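Side-chain contact in ancillary protein 1 (Streptococcus pyogenes, PDB 2XI9), which is a pilus-presented adhesin that uses an internal thioester bond for efficient interaction with host cells: residues Q246-Y251 against I282-A287. Residues are numbered along the deposited sequence; the frame is centred on the assembly and turned at random.
Sequences QLAIYY and ILVEYA
Ala248 and Val284 mark where helices 238-253 and 274-288 come together: their CA atoms lie 5.7 Å apart, and the axes of the two short segments approach to 9.3 Å at a crossing angle of -46°. Val284 is the central side chain, because both its methyl groups are engaged. CG2 is wedged between Ala248 CB, 3.7 Å away, and the base of the tyrosine side chain, where Tyr251 CG lies at 3.8 Å; CG1 sits over one face of the Tyr251 ring. That second contact qualifies as CH-pi on two measures: CG1 is 3.5 Å from the ring centroid and 22° off the ring normal. The methyl is nevertheless displaced toward the rim, its closest ring atom being CE1 of Tyr251 at 3.3 Å, a tight fit. With CG anti to its own N (chi1 178°), Tyr251 turns its ring toward the partner helix, and the two side chains cross at about a right angle. One step earlier on the second helix, Leu283 adds an aliphatic contact, its CB 4.0 Å from Ala248 CB; the small alanine thus meets two side chains of the partner helix. Both segments belong to the thioester domain, and the pair joins two of its helices through apolar atoms, with no hydrogen bond between the segments. Helix 209-222 closes in on the same region, since its Val219 touches Ala248 and its Lys222 touches Leu283. The Tyr251 ring also makes a cation-pi interaction with Arg205, whose NE is hydrogen-bonded to Tyr251 O. On the other flank of helix 238-253, Gln246 NE2 donates to the backbone O of Cys160, probably the thioester-forming cysteine of this domain.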
loop_
_atom_site.group_PDB
_atom_site.type_symbol
_atom_site.label_atom_id
_atom_site.label_comp_id
_atom_site.label_asym_id
_atom_site.label_seq_id
_atom_site.Cartn_x
_atom_site.Cartn_y
_atom_site.Cartn_z
ATOM N N GLN A 246 8.389 -8.102 8.720
ATOM C CA GLN A 246 6.971 -7.860 8.928
ATOM C C GLN A 246 6.746 -7.053 10.214
ATOM O O GLN A 246 5.929 -6.135 10.253
ATOM C CB GLN A 246 6.209 -9.191 9.004
ATOM C CG GLN A 246 4.676 -9.053 9.226
ATOM C CD GLN A 246 3.963 -8.324 8.112
ATOM O OE1 GLN A 246 3.574 -8.935 7.127
ATOM N NE2 GLN A 246 3.725 -7.025 8.294
ATOM N N LEU A 247 7.440 -7.439 11.268
ATOM C CA LEU A 247 7.279 -6.754 12.569
ATOM C C LEU A 247 7.821 -5.314 12.492
ATOM O O LEU A 247 7.268 -4.434 13.080
ATOM C CB LEU A 247 7.955 -7.561 13.682
ATOM C CG LEU A 247 7.892 -6.962 15.093
ATOM C CD1 LEU A 247 6.431 -6.830 15.497
ATOM C CD2 LEU A 247 8.734 -7.804 16.116
ATOM N N ALA A 248 8.915 -5.095 11.753
ATOM C CA ALA A 248 9.494 -3.773 11.559
ATOM C C ALA A 248 8.517 -2.872 10.794
ATOM O O ALA A 248 8.377 -1.722 11.114
ATOM C CB ALA A 248 10.844 -3.861 10.827
ATOM N N ILE A 249 7.780 -3.439 9.853
ATOM C CA ILE A 249 6.719 -2.686 9.180
ATOM C C ILE A 249 5.623 -2.296 10.198
ATOM O O ILE A 249 5.230 -1.129 10.261
ATOM C CB ILE A 249 6.130 -3.480 7.983
ATOM C CG1 ILE A 249 7.156 -3.583 6.830
ATOM C CG2 ILE A 249 4.737 -2.867 7.567
ATOM C CD1 ILE A 249 7.552 -2.263 6.156
ATOM N N TYR A 250 5.188 -3.260 11.018
ATOM C CA TYR A 250 4.176 -3.007 12.041
ATOM C C TYR A 250 4.619 -1.961 13.075
ATOM O O TYR A 250 3.788 -1.228 13.589
ATOM C CB TYR A 250 3.798 -4.297 12.762
ATOM C CG TYR A 250 2.963 -5.296 11.980
ATOM C CD1 TYR A 250 2.159 -4.904 10.901
ATOM C CD2 TYR A 250 2.968 -6.622 12.328
ATOM C CE1 TYR A 250 1.381 -5.809 10.221
ATOM C CE2 TYR A 250 2.162 -7.555 11.646
ATOM C CZ TYR A 250 1.386 -7.135 10.590
ATOM O OH TYR A 250 0.590 -8.036 9.918
ATOM N N TYR A 251 5.917 -1.922 13.373
ATOM C CA TYR A 251 6.493 -0.905 14.216
ATOM C C TYR A 251 6.101 0.505 13.752
ATOM O O TYR A 251 5.766 1.339 14.582
ATOM C CB TYR A 251 8.025 -1.075 14.309
ATOM C CG TYR A 251 8.716 -0.011 15.156
ATOM C CD1 TYR A 251 9.160 1.184 14.595
ATOM C CD2 TYR A 251 8.875 -0.181 16.516
ATOM C CE1 TYR A 251 9.768 2.165 15.377
ATOM C CE2 TYR A 251 9.495 0.799 17.299
ATOM C CZ TYR A 251 9.930 1.961 16.720
ATOM O OH TYR A 251 10.526 2.934 17.495
ATOM N N ILE A 282 17.309 -3.834 14.634
ATOM C CA ILE A 282 18.245 -3.317 13.599
ATOM C C ILE A 282 17.541 -2.696 12.389
ATOM O O ILE A 282 17.856 -1.594 11.997
ATOM C CB ILE A 282 19.240 -4.430 13.135
ATOM C CG1 ILE A 282 20.264 -4.674 14.236
ATOM C CG2 ILE A 282 19.959 -4.018 11.814
ATOM C CD1 ILE A 282 20.913 -6.093 14.211
ATOM N N LEU A 283 16.536 -3.379 11.842
ATOM C CA LEU A 283 15.790 -2.856 10.717
ATOM C C LEU A 283 15.132 -1.523 11.069
ATOM O O LEU A 283 15.237 -0.535 10.327
ATOM C CB LEU A 283 14.774 -3.867 10.239
ATOM C CG LEU A 283 15.309 -5.155 9.605
ATOM C CD1 LEU A 283 14.088 -6.061 9.252
ATOM C CD2 LEU A 283 16.202 -4.880 8.408
ATOM N N VAL A 284 14.509 -1.473 12.244
ATOM C CA VAL A 284 13.845 -0.277 12.656
ATOM C C VAL A 284 14.836 0.871 12.874
ATOM O O VAL A 284 14.566 2.032 12.482
ATOM C CB VAL A 284 13.000 -0.613 13.913
ATOM C CG1 VAL A 284 12.596 0.639 14.646
ATOM C CG2 VAL A 284 11.773 -1.441 13.467
ATOM N N GLU A 285 15.963 0.565 13.493
ATOM C CA GLU A 285 16.961 1.586 13.828
ATOM C C GLU A 285 17.640 2.135 12.562
ATOM O O GLU A 285 17.851 3.314 12.440
ATOM C CB GLU A 285 18.001 1.039 14.827
ATOM C CG GLU A 285 17.433 0.826 16.252
ATOM C CD GLU A 285 18.437 0.142 17.201
ATOM O OE1 GLU A 285 19.644 0.021 16.847
ATOM O OE2 GLU A 285 18.021 -0.256 18.329
ATOM N N TYR A 286 17.881 1.273 11.578
ATOM C CA TYR A 286 18.363 1.711 10.294
ATOM C C TYR A 286 17.333 2.646 9.673
ATOM O O TYR A 286 17.636 3.779 9.299
ATOM C CB TYR A 286 18.657 0.507 9.354
ATOM C CG TYR A 286 18.882 0.963 7.936
ATOM C CD1 TYR A 286 19.969 1.744 7.601
ATOM C CD2 TYR A 286 17.977 0.666 6.948
ATOM C CE1 TYR A 286 20.160 2.200 6.277
ATOM C CE2 TYR A 286 18.153 1.123 5.625
ATOM C CZ TYR A 286 19.243 1.865 5.303
ATOM O OH TYR A 286 19.397 2.312 3.995
ATOM N N ALA A 287 16.102 2.183 9.579
ATOM C CA ALA A 287 15.041 2.985 8.991
ATOM C C ALA A 287 14.925 4.366 9.619
ATOM O O ALA A 287 14.848 5.407 8.918
ATOM C CB ALA A 287 13.694 2.191 9.069
#